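Local coordinates for protein mevalonate 3-kinase (Thermoplasma acidophilum, PDB 4RKS) that phosphorylates (R)-mevalonate at its 3-hydroxyl with ATP, a step of the alternative mevalonate pathway of extreme acidophiles of the Thermoplasmatales, at residues S126-A131 with A161-F166; S27-T32 with G329-R334; I246-Q251 with D286-Y291; E252-Y257 with A290-G295. All coordinates share one frame; numbering follows the deposited sequence.

Interaction 1: S126-A131 with A161-F166. With MEV ((R)-mevalonate), chain C.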
loop_
_atom_site.group_PDB
_atom_site.type_symbol
_atom_site.label_atom_id
_atom_site.label_comp_id
_atom_site.label_asym_id
_atom_site.label_seq_id
_atom_site.Cartn_x
_atom_site.Cartn_y
_atom_site.Cartn_z
ATOM N N SER A 126 -1.887 11.808 -3.398
ATOM C CA SER A 126 -2.716 10.626 -3.147
ATOM C C SER A 126 -1.874 9.369 -2.976
ATOM O O SER A 126 -0.823 9.240 -3.607
ATOM C CB SER A 126 -3.707 10.421 -4.290
ATOM O OG SER A 126 -4.998 10.842 -3.914
ATOM N N SER A 127 -2.346 8.448 -2.131
ATOM C CA SER A 127 -1.680 7.162 -1.895
ATOM C C SER A 127 -2.663 6.176 -1.271
ATOM O O SER A 127 -3.799 6.548 -0.963
ATOM C CB SER A 127 -0.465 7.339 -0.980
ATOM O OG SER A 127 -0.868 7.702 0.334
ATOM N N ASP A 128 -2.225 4.935 -1.071
ATOM C CA ASP A 128 -3.015 3.953 -0.316
ATOM C C ASP A 128 -3.365 4.466 1.083
ATOM O O ASP A 128 -4.512 4.362 1.515
ATOM C CB ASP A 128 -2.267 2.620 -0.187
ATOM C CG ASP A 128 -2.283 1.797 -1.471
ATOM O OD1 ASP A 128 -3.144 2.045 -2.349
ATOM O OD2 ASP A 128 -1.440 0.881 -1.590
ATOM N N ALA A 129 -2.367 4.993 1.790
ATOM C CA ALA A 129 -2.559 5.571 3.119
ATOM C C ALA A 129 -3.537 6.747 3.092
ATOM O O ALA A 129 -4.334 6.923 4.010
ATOM C CB ALA A 129 -1.203 6.027 3.712
ATOM N N GLY A 130 -3.464 7.562 2.048
ATOM C CA GLY A 130 -4.365 8.692 1.929
ATOM C C GLY A 130 -5.794 8.195 1.797
ATOM O O GLY A 130 -6.700 8.687 2.477
ATOM N N ALA A 131 -5.983 7.207 0.924
ATOM C CA ALA A 131 -7.292 6.616 0.696
ATOM C C ALA A 131 -7.849 6.002 1.977
ATOM O O ALA A 131 -8.961 6.314 2.387
ATOM C CB ALA A 131 -7.214 5.560 -0.400
ATOM N N ALA A 161 -6.220 0.508 -1.266
ATOM C CA ALA A 161 -6.613 1.192 -0.042
ATOM C C ALA A 161 -6.817 0.209 1.118
ATOM O O ALA A 161 -6.544 0.535 2.280
ATOM C CB ALA A 161 -7.883 1.999 -0.275
ATOM N N GLY A 162 -7.291 -0.989 0.796
ATOM C CA GLY A 162 -7.618 -1.977 1.816
ATOM C C GLY A 162 -6.428 -2.448 2.641
ATOM O O GLY A 162 -6.584 -2.835 3.800
ATOM N N ARG A 163 -5.240 -2.439 2.040
ATOM C CA ARG A 163 -4.027 -2.835 2.745
ATOM C C ARG A 163 -3.830 -1.919 3.943
ATOM O O ARG A 163 -3.521 -2.356 5.046
ATOM C CB ARG A 163 -2.801 -2.755 1.824
ATOM C CG ARG A 163 -2.714 -3.793 0.726
ATOM C CD ARG A 163 -1.580 -3.403 -0.258
ATOM N NE ARG A 163 -1.399 -4.375 -1.330
ATOM C CZ ARG A 163 -0.505 -4.257 -2.314
ATOM N NH1 ARG A 163 0.294 -3.200 -2.378
ATOM N NH2 ARG A 163 -0.414 -5.203 -3.241
ATOM N N SER A 164 -4.014 -0.630 3.705
ATOM C CA SER A 164 -3.768 0.356 4.728
ATOM C C SER A 164 -4.970 0.498 5.666
ATOM O O SER A 164 -4.804 0.848 6.823
ATOM C CB SER A 164 -3.413 1.697 4.084
ATOM O OG SER A 164 -3.215 2.685 5.073
ATOM N N LEU A 165 -6.176 0.221 5.172
ATOM C CA LEU A 165 -7.361 0.336 6.018
ATOM C C LEU A 165 -7.312 -0.680 7.166
ATOM O O LEU A 165 -7.558 -0.341 8.316
ATOM C CB LEU A 165 -8.644 0.154 5.188
ATOM C CG LEU A 165 -9.964 0.343 5.945
ATOM C CD1 LEU A 165 -10.054 1.723 6.565
ATOM C CD2 LEU A 165 -11.172 0.077 5.038
ATOM N N PHE A 166 -6.961 -1.925 6.858
ATOM C CA PHE A 166 -7.046 -2.987 7.855
ATOM C C PHE A 166 -5.727 -3.249 8.580
ATOM O O PHE A 166 -5.711 -3.647 9.751
ATOM C CB PHE A 166 -7.558 -4.261 7.200
ATOM C CG PHE A 166 -9.011 -4.188 6.833
ATOM C CD1 PHE A 166 -9.988 -4.404 7.791
ATOM C CD2 PHE A 166 -9.392 -3.876 5.548
ATOM C CE1 PHE A 166 -11.336 -4.324 7.465
ATOM C CE2 PHE A 166 -10.748 -3.795 5.206
ATOM C CZ PHE A 166 -11.712 -4.020 6.169
HETATM C C8 MEV C . -0.312 -1.541 -6.535
HETATM O O8 MEV C . -1.431 -0.830 -7.029
HETATM C C2 MEV C . 0.728 -1.594 -7.632
HETATM C C3 MEV C . 2.137 -2.005 -7.237
HETATM O O7 MEV C . 2.615 -1.301 -6.120
HETATM C C4 MEV C . 2.207 -3.494 -6.936
HETATM C C5 MEV C . 1.795 -3.845 -5.518
HETATM O O3 MEV C . 2.241 -3.204 -4.519
HETATM O O4 MEV C . 0.977 -4.777 -5.335
HETATM C C6 MEV C . 3.026 -1.688 -8.419
#

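Interaction 2: S27-T32 with G329-R334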
loop_
_atom_site.group_PDB
_atom_site.type_symbol
_atom_site.label_atom_id
_atom_site.label_comp_id
_atom_site.label_asym_id
_atom_site.label_seq_id
_atom_site.Cartn_x
_atom_site.Cartn_y
_atom_site.Cartn_z
ATOM N N SER A 27 -7.627 12.003 10.838
ATOM C CA SER A 27 -7.313 10.572 10.808
ATOM C C SER A 27 -5.887 10.358 10.329
ATOM O O SER A 27 -5.248 11.294 9.866
ATOM C CB SER A 27 -8.298 9.822 9.914
ATOM O OG SER A 27 -8.295 10.363 8.605
ATOM N N THR A 28 -5.403 9.120 10.432
ATOM C CA THR A 28 -4.021 8.759 10.089
ATOM C C THR A 28 -3.993 7.339 9.489
ATOM O O THR A 28 -4.639 6.453 10.013
ATOM C CB THR A 28 -3.096 8.810 11.352
ATOM O OG1 THR A 28 -3.063 10.144 11.875
ATOM C CG2 THR A 28 -1.644 8.343 11.036
ATOM N N ALA A 29 -3.262 7.120 8.401
ATOM C CA ALA A 29 -3.004 5.745 7.943
ATOM C C ALA A 29 -1.541 5.598 7.522
ATOM O O ALA A 29 -0.811 6.603 7.410
ATOM C CB ALA A 29 -3.941 5.363 6.805
ATOM N N TYR A 30 -1.120 4.355 7.282
ATOM C CA TYR A 30 0.272 4.026 6.968
ATOM C C TYR A 30 0.399 3.470 5.558
ATOM O O TYR A 30 -0.505 2.779 5.089
ATOM C CB TYR A 30 0.818 3.024 8.014
ATOM C CG TYR A 30 0.669 3.613 9.385
ATOM C CD1 TYR A 30 1.518 4.632 9.803
ATOM C CD2 TYR A 30 -0.368 3.229 10.224
ATOM C CE1 TYR A 30 1.371 5.215 11.032
ATOM C CE2 TYR A 30 -0.536 3.818 11.468
ATOM C CZ TYR A 30 0.345 4.814 11.860
ATOM O OH TYR A 30 0.206 5.423 13.075
ATOM N N PRO A 31 1.529 3.761 4.886
ATOM C CA PRO A 31 1.765 3.273 3.525
ATOM C C PRO A 31 1.938 1.763 3.475
ATOM O O PRO A 31 2.015 1.071 4.496
ATOM C CB PRO A 31 3.053 4.000 3.107
ATOM C CG PRO A 31 3.786 4.193 4.410
ATOM C CD PRO A 31 2.699 4.485 5.425
ATOM N N THR A 32 1.956 1.225 2.263
ATOM C CA THR A 32 1.918 -0.215 2.119
ATOM C C THR A 32 2.972 -0.729 1.136
ATOM O O THR A 32 3.509 0.028 0.315
ATOM C CB THR A 32 0.512 -0.691 1.662
ATOM O OG1 THR A 32 0.254 -0.223 0.341
ATOM C CG2 THR A 32 -0.562 -0.142 2.586
ATOM N N GLY A 329 -0.191 -1.373 11.972
ATOM C CA GLY A 329 -1.628 -1.652 11.930
ATOM C C GLY A 329 -2.411 -0.778 10.950
ATOM O O GLY A 329 -1.820 -0.113 10.094
ATOM N N GLY A 330 -3.741 -0.762 11.089
ATOM C CA GLY A 330 -4.615 -0.085 10.132
ATOM C C GLY A 330 -4.875 1.391 10.417
ATOM O O GLY A 330 -4.340 1.946 11.371
ATOM N N ALA A 331 -5.677 2.033 9.566
ATOM C CA ALA A 331 -5.964 3.465 9.678
ATOM C C ALA A 331 -6.731 3.770 10.956
ATOM O O ALA A 331 -7.448 2.907 11.468
ATOM C CB ALA A 331 -6.761 3.931 8.460
ATOM N N TRP A 332 -6.601 4.987 11.482
ATOM C CA TRP A 332 -7.301 5.302 12.736
ATOM C C TRP A 332 -7.729 6.759 12.811
ATOM O O TRP A 332 -7.171 7.615 12.145
ATOM C CB TRP A 332 -6.434 4.932 13.955
ATOM C CG TRP A 332 -5.034 5.524 13.954
ATOM C CD1 TRP A 332 -3.935 5.036 13.306
ATOM C CD2 TRP A 332 -4.596 6.686 14.668
ATOM N NE1 TRP A 332 -2.837 5.836 13.566
ATOM C CE2 TRP A 332 -3.219 6.847 14.406
ATOM C CE3 TRP A 332 -5.236 7.601 15.514
ATOM C CZ2 TRP A 332 -2.474 7.903 14.940
ATOM C CZ3 TRP A 332 -4.495 8.634 16.053
ATOM C CH2 TRP A 332 -3.126 8.781 15.759
ATOM N N HIS A 333 -8.732 7.047 13.624
ATOM C CA HIS A 333 -9.250 8.406 13.657
ATOM C C HIS A 333 -9.054 9.086 15.007
ATOM O O HIS A 333 -8.842 8.435 16.044
ATOM C CB HIS A 333 -10.744 8.408 13.279
ATOM C CG HIS A 333 -11.643 7.925 14.373
ATOM N ND1 HIS A 333 -12.198 8.769 15.311
ATOM C CD2 HIS A 333 -12.084 6.682 14.680
ATOM C CE1 HIS A 333 -12.930 8.066 16.157
ATOM N NE2 HIS A 333 -12.872 6.795 15.800
ATOM N N ARG A 334 -9.124 10.413 14.988
ATOM C CA ARG A 334 -9.145 11.205 16.217
ATOM C C ARG A 334 -10.578 11.615 16.534
ATOM O O ARG A 334 -11.444 11.585 15.657
ATOM C CB ARG A 334 -8.258 12.442 16.072
ATOM C CG ARG A 334 -6.803 12.113 15.809
ATOM C CD ARG A 334 -6.057 13.344 15.327
ATOM N NE ARG A 334 -4.686 13.034 14.940
ATOM C CZ ARG A 334 -3.695 12.849 15.807
ATOM N NH1 ARG A 334 -3.929 12.933 17.110
ATOM N NH2 ARG A 334 -2.475 12.575 15.371
HETATM O O HOH W 1 -1.086 11.092 13.421
HETATM O O HOH W 2 -2.425 1.872 8.096
#

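Interaction 3: I246-Q251 with D286-Y291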
loop_
_atom_site.group_PDB
_atom_site.type_symbol
_atom_site.label_atom_id
_atom_site.label_comp_id
_atom_site.label_asym_id
_atom_site.label_seq_id
_atom_site.Cartn_x
_atom_site.Cartn_y
_atom_site.Cartn_z
ATOM N N ILE A 246 6.453 -16.697 4.086
ATOM C CA ILE A 246 5.685 -15.640 3.455
ATOM C C ILE A 246 6.617 -14.712 2.675
ATOM O O ILE A 246 6.333 -14.377 1.522
ATOM C CB ILE A 246 4.850 -14.867 4.515
ATOM C CG1 ILE A 246 3.675 -15.743 4.977
ATOM C CG2 ILE A 246 4.299 -13.564 3.958
ATOM C CD1 ILE A 246 3.033 -15.269 6.301
ATOM N N PHE A 247 7.749 -14.337 3.268
ATOM C CA PHE A 247 8.638 -13.387 2.595
ATOM C C PHE A 247 9.435 -14.053 1.480
ATOM O O PHE A 247 9.618 -13.454 0.416
ATOM C CB PHE A 247 9.582 -12.712 3.582
ATOM C CG PHE A 247 8.951 -11.564 4.341
ATOM C CD1 PHE A 247 8.481 -10.450 3.666
ATOM C CD2 PHE A 247 8.858 -11.591 5.730
ATOM C CE1 PHE A 247 7.915 -9.391 4.355
ATOM C CE2 PHE A 247 8.284 -10.519 6.430
ATOM C CZ PHE A 247 7.819 -9.426 5.735
ATOM N N ASP A 248 9.881 -15.289 1.702
ATOM C CA ASP A 248 10.460 -16.093 0.617
ATOM C C ASP A 248 9.551 -16.118 -0.611
ATOM O O ASP A 248 10.012 -15.967 -1.739
ATOM C CB ASP A 248 10.703 -17.536 1.055
ATOM C CG ASP A 248 11.856 -17.683 2.023
ATOM O OD1 ASP A 248 12.633 -16.723 2.215
ATOM O OD2 ASP A 248 11.983 -18.788 2.591
ATOM N N LEU A 249 8.254 -16.333 -0.385
ATOM C CA LEU A 249 7.290 -16.381 -1.480
ATOM C C LEU A 249 7.107 -15.003 -2.134
ATOM O O LEU A 249 6.984 -14.910 -3.355
ATOM C CB LEU A 249 5.949 -16.921 -0.980
ATOM C CG LEU A 249 4.795 -17.154 -1.962
ATOM C CD1 LEU A 249 3.847 -18.186 -1.413
ATOM C CD2 LEU A 249 4.010 -15.868 -2.184
ATOM N N ALA A 250 7.086 -13.950 -1.323
ATOM C CA ALA A 250 7.012 -12.589 -1.828
ATOM C C ALA A 250 8.161 -12.301 -2.795
ATOM O O ALA A 250 7.960 -11.633 -3.804
ATOM C CB ALA A 250 7.027 -11.597 -0.689
ATOM N N GLN A 251 9.355 -12.806 -2.489
ATOM C CA GLN A 251 10.501 -12.627 -3.381
ATOM C C GLN A 251 10.302 -13.394 -4.692
ATOM O O GLN A 251 10.634 -12.888 -5.760
ATOM C CB GLN A 251 11.813 -13.069 -2.708
ATOM C CG GLN A 251 13.010 -13.031 -3.662
ATOM C CD GLN A 251 14.348 -13.249 -2.969
ATOM O OE1 GLN A 251 14.617 -12.683 -1.908
ATOM N NE2 GLN A 251 15.198 -14.058 -3.582
ATOM N N ASP A 286 24.742 -16.509 4.643
ATOM C CA ASP A 286 25.251 -16.175 5.971
ATOM C C ASP A 286 24.105 -15.991 6.985
ATOM O O ASP A 286 24.095 -16.617 8.051
ATOM C CB ASP A 286 26.125 -14.912 5.875
ATOM C CG ASP A 286 26.719 -14.486 7.214
ATOM O OD1 ASP A 286 26.721 -15.288 8.162
ATOM O OD2 ASP A 286 27.190 -13.336 7.309
ATOM N N TYR A 287 23.144 -15.130 6.657
ATOM C CA TYR A 287 21.939 -15.017 7.462
ATOM C C TYR A 287 20.728 -14.795 6.558
ATOM O O TYR A 287 20.869 -14.339 5.430
ATOM C CB TYR A 287 22.070 -13.902 8.500
ATOM C CG TYR A 287 22.332 -12.500 7.975
ATOM C CD1 TYR A 287 23.630 -12.057 7.728
ATOM C CD2 TYR A 287 21.281 -11.602 7.769
ATOM C CE1 TYR A 287 23.871 -10.767 7.269
ATOM C CE2 TYR A 287 21.511 -10.317 7.311
ATOM C CZ TYR A 287 22.807 -9.904 7.059
ATOM O OH TYR A 287 23.032 -8.621 6.604
ATOM N N TRP A 288 19.541 -15.137 7.049
ATOM C CA TRP A 288 18.346 -15.090 6.214
ATOM C C TRP A 288 17.977 -13.674 5.778
ATOM O O TRP A 288 18.018 -12.720 6.564
ATOM C CB TRP A 288 17.155 -15.716 6.937
ATOM C CG TRP A 288 15.883 -15.684 6.119
ATOM C CD1 TRP A 288 15.483 -16.598 5.178
ATOM C CD2 TRP A 288 14.858 -14.681 6.165
ATOM N NE1 TRP A 288 14.262 -16.222 4.637
ATOM C CE2 TRP A 288 13.863 -15.051 5.227
ATOM C CE3 TRP A 288 14.683 -13.505 6.907
ATOM C CZ2 TRP A 288 12.710 -14.293 5.029
ATOM C CZ3 TRP A 288 13.541 -12.752 6.699
ATOM C CH2 TRP A 288 12.572 -13.145 5.762
ATOM N N ASN A 289 17.625 -13.547 4.511
ATOM C CA ASN A 289 16.900 -12.379 4.040
ATOM C C ASN A 289 16.040 -12.782 2.861
ATOM O O ASN A 289 16.213 -13.867 2.301
ATOM C CB ASN A 289 17.839 -11.242 3.644
ATOM C CG ASN A 289 18.540 -11.492 2.322
ATOM O OD1 ASN A 289 17.941 -11.380 1.247
ATOM N ND2 ASN A 289 19.821 -11.834 2.395
ATOM N N ALA A 290 15.116 -11.894 2.504
ATOM C CA ALA A 290 14.311 -12.001 1.288
ATOM C C ALA A 290 13.964 -10.586 0.864
ATOM O O ALA A 290 13.750 -9.724 1.726
ATOM C CB ALA A 290 13.052 -12.821 1.528
ATOM N N TYR A 291 13.901 -10.328 -0.441
ATOM C CA TYR A 291 13.610 -8.970 -0.902
ATOM C C TYR A 291 12.323 -8.882 -1.723
ATOM O O TYR A 291 11.874 -9.866 -2.286
ATOM C CB TYR A 291 14.770 -8.417 -1.738
ATOM C CG TYR A 291 14.787 -8.945 -3.149
ATOM C CD1 TYR A 291 15.454 -10.125 -3.455
ATOM C CD2 TYR A 291 14.143 -8.268 -4.175
ATOM C CE1 TYR A 291 15.467 -10.618 -4.738
ATOM C CE2 TYR A 291 14.151 -8.755 -5.461
ATOM C CZ TYR A 291 14.811 -9.929 -5.737
ATOM O OH TYR A 291 14.824 -10.413 -7.019
HETATM O O HOH W 3 15.292 -16.000 1.574
#

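Interaction 4: E252-Y257 with A290-G295. With MEV ((R)-mevalonate), chain C.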
loop_
_atom_site.group_PDB
_atom_site.type_symbol
_atom_site.label_atom_id
_atom_site.label_comp_id
_atom_site.label_asym_id
_atom_site.label_seq_id
_atom_site.Cartn_x
_atom_site.Cartn_y
_atom_site.Cartn_z
ATOM N N GLU A 252 9.757 -14.603 -4.616
ATOM C CA GLU A 252 9.468 -15.374 -5.831
ATOM C C GLU A 252 8.380 -14.697 -6.661
ATOM O O GLU A 252 8.475 -14.643 -7.883
ATOM C CB GLU A 252 9.049 -16.802 -5.491
ATOM C CG GLU A 252 10.138 -17.595 -4.796
ATOM C CD GLU A 252 9.781 -19.060 -4.628
ATOM O OE1 GLU A 252 9.433 -19.707 -5.640
ATOM O OE2 GLU A 252 9.850 -19.562 -3.483
ATOM N N ASP A 253 7.356 -14.179 -5.987
ATOM C CA ASP A 253 6.313 -13.406 -6.657
ATOM C C ASP A 253 6.896 -12.168 -7.330
ATOM O O ASP A 253 6.551 -11.854 -8.464
ATOM C CB ASP A 253 5.219 -12.989 -5.675
ATOM C CG ASP A 253 3.933 -12.565 -6.381
ATOM O OD1 ASP A 253 3.175 -13.468 -6.795
ATOM O OD2 ASP A 253 3.689 -11.342 -6.525
ATOM N N THR A 254 7.780 -11.474 -6.616
ATOM C CA THR A 254 8.460 -10.286 -7.133
ATOM C C THR A 254 9.202 -10.607 -8.435
ATOM O O THR A 254 9.130 -9.852 -9.404
ATOM C CB THR A 254 9.460 -9.707 -6.093
ATOM O OG1 THR A 254 8.742 -9.061 -5.036
ATOM C CG2 THR A 254 10.397 -8.700 -6.725
ATOM N N GLU A 255 9.901 -11.731 -8.462
ATOM C CA GLU A 255 10.694 -12.095 -9.635
ATOM C C GLU A 255 9.817 -12.458 -10.851
ATOM O O GLU A 255 10.111 -12.058 -11.979
ATOM C CB GLU A 255 11.658 -13.236 -9.265
ATOM C CG GLU A 255 12.691 -12.768 -8.211
ATOM C CD GLU A 255 13.575 -13.875 -7.630
ATOM O OE1 GLU A 255 13.157 -15.052 -7.595
ATOM O OE2 GLU A 255 14.698 -13.550 -7.183
ATOM N N GLU A 256 8.748 -13.209 -10.625
ATOM C CA GLU A 256 7.771 -13.502 -11.682
ATOM C C GLU A 256 7.121 -12.228 -12.240
ATOM O O GLU A 256 7.015 -12.036 -13.451
ATOM C CB GLU A 256 6.690 -14.435 -11.145
ATOM C CG GLU A 256 5.506 -14.629 -12.083
ATOM C CD GLU A 256 4.434 -15.516 -11.480
ATOM O OE1 GLU A 256 4.738 -16.255 -10.519
ATOM O OE2 GLU A 256 3.287 -15.474 -11.963
ATOM N N TYR A 257 6.674 -11.366 -11.333
ATOM C CA TYR A 257 6.015 -10.117 -11.693
ATOM C C TYR A 257 6.907 -9.236 -12.551
ATOM O O TYR A 257 6.482 -8.718 -13.586
ATOM C CB TYR A 257 5.611 -9.398 -10.409
ATOM C CG TYR A 257 4.846 -8.104 -10.517
ATOM C CD1 TYR A 257 3.488 -8.089 -10.842
ATOM C CD2 TYR A 257 5.456 -6.906 -10.198
ATOM C CE1 TYR A 257 2.778 -6.909 -10.879
ATOM C CE2 TYR A 257 4.757 -5.719 -10.230
ATOM C CZ TYR A 257 3.424 -5.723 -10.570
ATOM O OH TYR A 257 2.753 -4.528 -10.587
ATOM N N ALA A 290 15.116 -11.894 2.504
ATOM C CA ALA A 290 14.311 -12.001 1.288
ATOM C C ALA A 290 13.964 -10.586 0.864
ATOM O O ALA A 290 13.750 -9.724 1.726
ATOM C CB ALA A 290 13.052 -12.821 1.528
ATOM N N TYR A 291 13.901 -10.328 -0.441
ATOM C CA TYR A 291 13.610 -8.970 -0.902
ATOM C C TYR A 291 12.323 -8.882 -1.723
ATOM O O TYR A 291 11.874 -9.866 -2.286
ATOM C CB TYR A 291 14.770 -8.417 -1.738
ATOM C CG TYR A 291 14.787 -8.945 -3.149
ATOM C CD1 TYR A 291 15.454 -10.125 -3.455
ATOM C CD2 TYR A 291 14.143 -8.268 -4.175
ATOM C CE1 TYR A 291 15.467 -10.618 -4.738
ATOM C CE2 TYR A 291 14.151 -8.755 -5.461
ATOM C CZ TYR A 291 14.811 -9.929 -5.737
ATOM O OH TYR A 291 14.824 -10.413 -7.019
ATOM N N ILE A 292 11.774 -7.669 -1.795
ATOM C CA ILE A 292 10.592 -7.334 -2.594
ATOM C C ILE A 292 10.875 -6.067 -3.414
ATOM O O ILE A 292 11.518 -5.146 -2.918
ATOM C CB ILE A 292 9.350 -7.094 -1.695
ATOM C CG1 ILE A 292 8.943 -8.374 -0.964
ATOM C CG2 ILE A 292 8.157 -6.527 -2.504
ATOM C CD1 ILE A 292 7.965 -8.129 0.167
ATOM N N VAL A 293 10.407 -6.025 -4.663
ATOM C CA VAL A 293 10.382 -4.786 -5.441
ATOM C C VAL A 293 8.954 -4.575 -5.936
ATOM O O VAL A 293 8.397 -5.470 -6.562
ATOM C CB VAL A 293 11.348 -4.837 -6.657
ATOM C CG1 VAL A 293 11.271 -3.547 -7.466
ATOM C CG2 VAL A 293 12.788 -5.138 -6.205
ATOM N N THR A 294 8.354 -3.420 -5.655
ATOM C CA THR A 294 6.987 -3.172 -6.127
ATOM C C THR A 294 7.033 -2.352 -7.422
ATOM O O THR A 294 7.540 -2.831 -8.420
ATOM C CB THR A 294 6.114 -2.471 -5.042
ATOM O OG1 THR A 294 6.688 -1.204 -4.676
ATOM C CG2 THR A 294 6.026 -3.345 -3.796
ATOM N N GLY A 295 6.529 -1.123 -7.416
ATOM C CA GLY A 295 6.506 -0.332 -8.641
ATOM C C GLY A 295 7.556 0.768 -8.694
ATOM O O GLY A 295 7.916 1.240 -9.762
HETATM C C8 MEV C . -0.312 -1.541 -6.535
HETATM O O8 MEV C . -1.431 -0.830 -7.029
HETATM C C2 MEV C . 0.728 -1.594 -7.632
HETATM C C3 MEV C . 2.137 -2.005 -7.237
HETATM O O7 MEV C . 2.615 -1.301 -6.120
HETATM C C4 MEV C . 2.207 -3.494 -6.936
HETATM C C5 MEV C . 1.795 -3.845 -5.518
HETATM O O3 MEV C . 2.241 -3.204 -4.519
HETATM O O4 MEV C . 0.977 -4.777 -5.335
HETATM C C6 MEV C . 3.026 -1.688 -8.419
#

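Interaction 1: S126-A131 with A161-F166
Ala131 and Ala161 meet methyl to methyl, CB to CB at 3.6 Å, and let two helices come together closely. Next to them Asp128 OD1 lies 3.6 Å from Ala161 N, with no hydrogen bond between these two; the same oxygen takes a weak one from Ser160 N. Ser164 rests on the backbone of Ala129, its OG 3.5 Å from Ala129 CA. With chi1 at 178° that hydroxyl stands opposite the backbone N, where it also hydrogen-bonds Tyr30 O. No hydrogen bond links the segments themselves.

Arg163 runs extended from CG to NE and delivers its guanidinium to the mevalonate carboxylate. Arg163 NH1 gives mevalonate O3 a nearly straight bond of 2.9 Å (173°), while Arg163 NH2 meets mevalonate O4 at 2.5 Å, a length short enough to be doubtful in detail. Asp128 OD2 stays 4.5 Å from Arg163 NH1, well out of the guanidinium plane; no N-H points at it, and any influence is probably electrostatic.

Just ahead of helix 128-141, Ser127 OG accepts from Gly130 N at 3.1 Å as its N-cap, and both Ser126 and Ser127 belong to the ATP site. Strand 24-34 covers Ser164 through Ala29 and Thr32, and helix 147-154 backs Ala161 through Leu154.

Interaction 2: S27-T32 with G329-R334
Thr28 and Trp332 lie side by side, pointing the same way from neighbouring strands, with Thr28 CB over one face of the indole in a CH-pi contact, 4.0 Å from the centroid of the five-membered ring of Trp332. Chi1 of 53° tucks the Trp332 ring between its own backbone N and carbonyl carbon, which lays it over Thr28 CB. Tyr30 reaches the same indole at its edge. Trp332 NE1 donates to Tyr30 OH at 3.1 Å, close to the indole plane, and the two rings meet rim to rim with their planes 32° apart. Past the six-membered ring, the guanidinium of Arg334 turns one face to Trp332 CH2; a water bonded to Thr28 OG1 (2.7 Å) links weakly to Arg334 NH2.

Below these side chains Thr28 and Trp332 form a hydrogen-bonded antiparallel pair, Thr28 N to Trp332 O and Trp332 N to Thr28 O both 2.9 Å. Farther along, Ala29 CB and Ala331 CB touch at 3.6 Å, and both methyls also pack on helix 128-141. A second water joins Tyr30 N to Gly329 O where the strands part.

This is a short antiparallel ladder in which the C-terminal tail returns to pair with the first strand, 24-34, of the GHMP kinase fold.

Interaction 3: I246-Q251 with D286-Y291
Gln251 sets its CG opposite the backbone N (chi1 174°) and stays extended beyond it, which carries the amide straight across to Tyr291; Trp288, with chi1 at 180°, swings its indole back toward Asp248 and Phe247. The first reach ends in a bond from Tyr291 N to Gln251 OE1, 2.9 Å long, the donor only slightly tilted from the carbonyl plane. The amide also lies against the Tyr291 ring, Gln251 CD 3.3 Å from Tyr291 CD1, the planes 35° apart and the two side chains crossing at about a right angle.

In the second, Trp288 NE1 donates to Asp248 OD1 at 3.0 Å on the carboxylate's syn side and near the indole plane. A water also donates to Asp248 OD1 at 2.8 Å. Phe247 CB abuts the edge of the indole, 3.7 Å from Trp288 CH2, and Ala290 CB sits 4.0 Å from Phe247 CB, between helix and strand.

Strand 289-292 hydrogen-bonds strand 298-304 through Ala290 and Ile292. Tyr291 N, between these two, points to helix 243-262 instead, and Gln251 OE1 serves as its acceptor much as a strand carbonyl would. The carbonyl of Tyr291 is less well served: its O is buried without a hydrogen-bonding partner and meets Gln251 CA at 3.3 Å in a CA-H...O contact. The helix is thus tied to the strand by polar side chains, with the apolar packing centred on Phe247 CB.

Interaction 4: E252-Y257 with A290-G295
Thr254 presses both branches of its side chain into the strand, and the dense part of this contact is built round it. Its methyl CG2 comes to 3.4 Å from Val293 N and also touches Val293 CB and Tyr291 CE2, each at 4.0 Å. Its OG1 lies 3.5 Å from Ile292 CA and takes a weak hydrogen bond, also 3.5 Å, from Val293 N. Chi1 of -73° keeps OG1 beside its own backbone N, where its stronger partner is Ala250 O, one turn back in the helix.

Away from this the fit slackens. On the outer side the exposed Glu255 stretches over to the tyrosine hydroxyl, Glu255 OE2 3.1 Å from Tyr291 OH, carboxylate and ring steeply inclined to each other. Toward the substrate, Tyr257 CE2 gets no nearer to Thr294 O than 4.4 Å, the oxygen lying at the ring's edge. Mevalonate binds there: its methyl C6 is 3.6 Å from Tyr257 OH and close to Gly295 N, with Thr294 CB near the O7 hydroxyl.

Tyr257 OH also makes a weak bond to Leu38 O, and Leu37 packs on both Thr254 and Tyr257. Helix 271-283 covers Tyr291 and Val293, while strand 298-304 runs antiparallel beside the strand.

In the fold
Interactions 1 and 4 are the buried contacts, and they approach mevalonate from different parts of the chain: interaction 1 supplies the charged grip on its carboxylate, interaction 4 mostly van der Waals walls. Interactions 2 and 3 are partly buried and rely more on directional hydrogen bonds, mostly between backbones in interaction 2, and always involving a side chain in interaction 3. Interaction 2 lies directly against interaction 1, helix 161-166 meeting strand 24-34, and closes the loop of chain that contains the other three. Interactions 3 and 4 are successive portions of one packing between helix 243-262 and strand 289-292 and the residues that follow the strand, with firm side-chain hydrogen bonds farther from the substrate and a weak threonine bond plus looser packing nearer it.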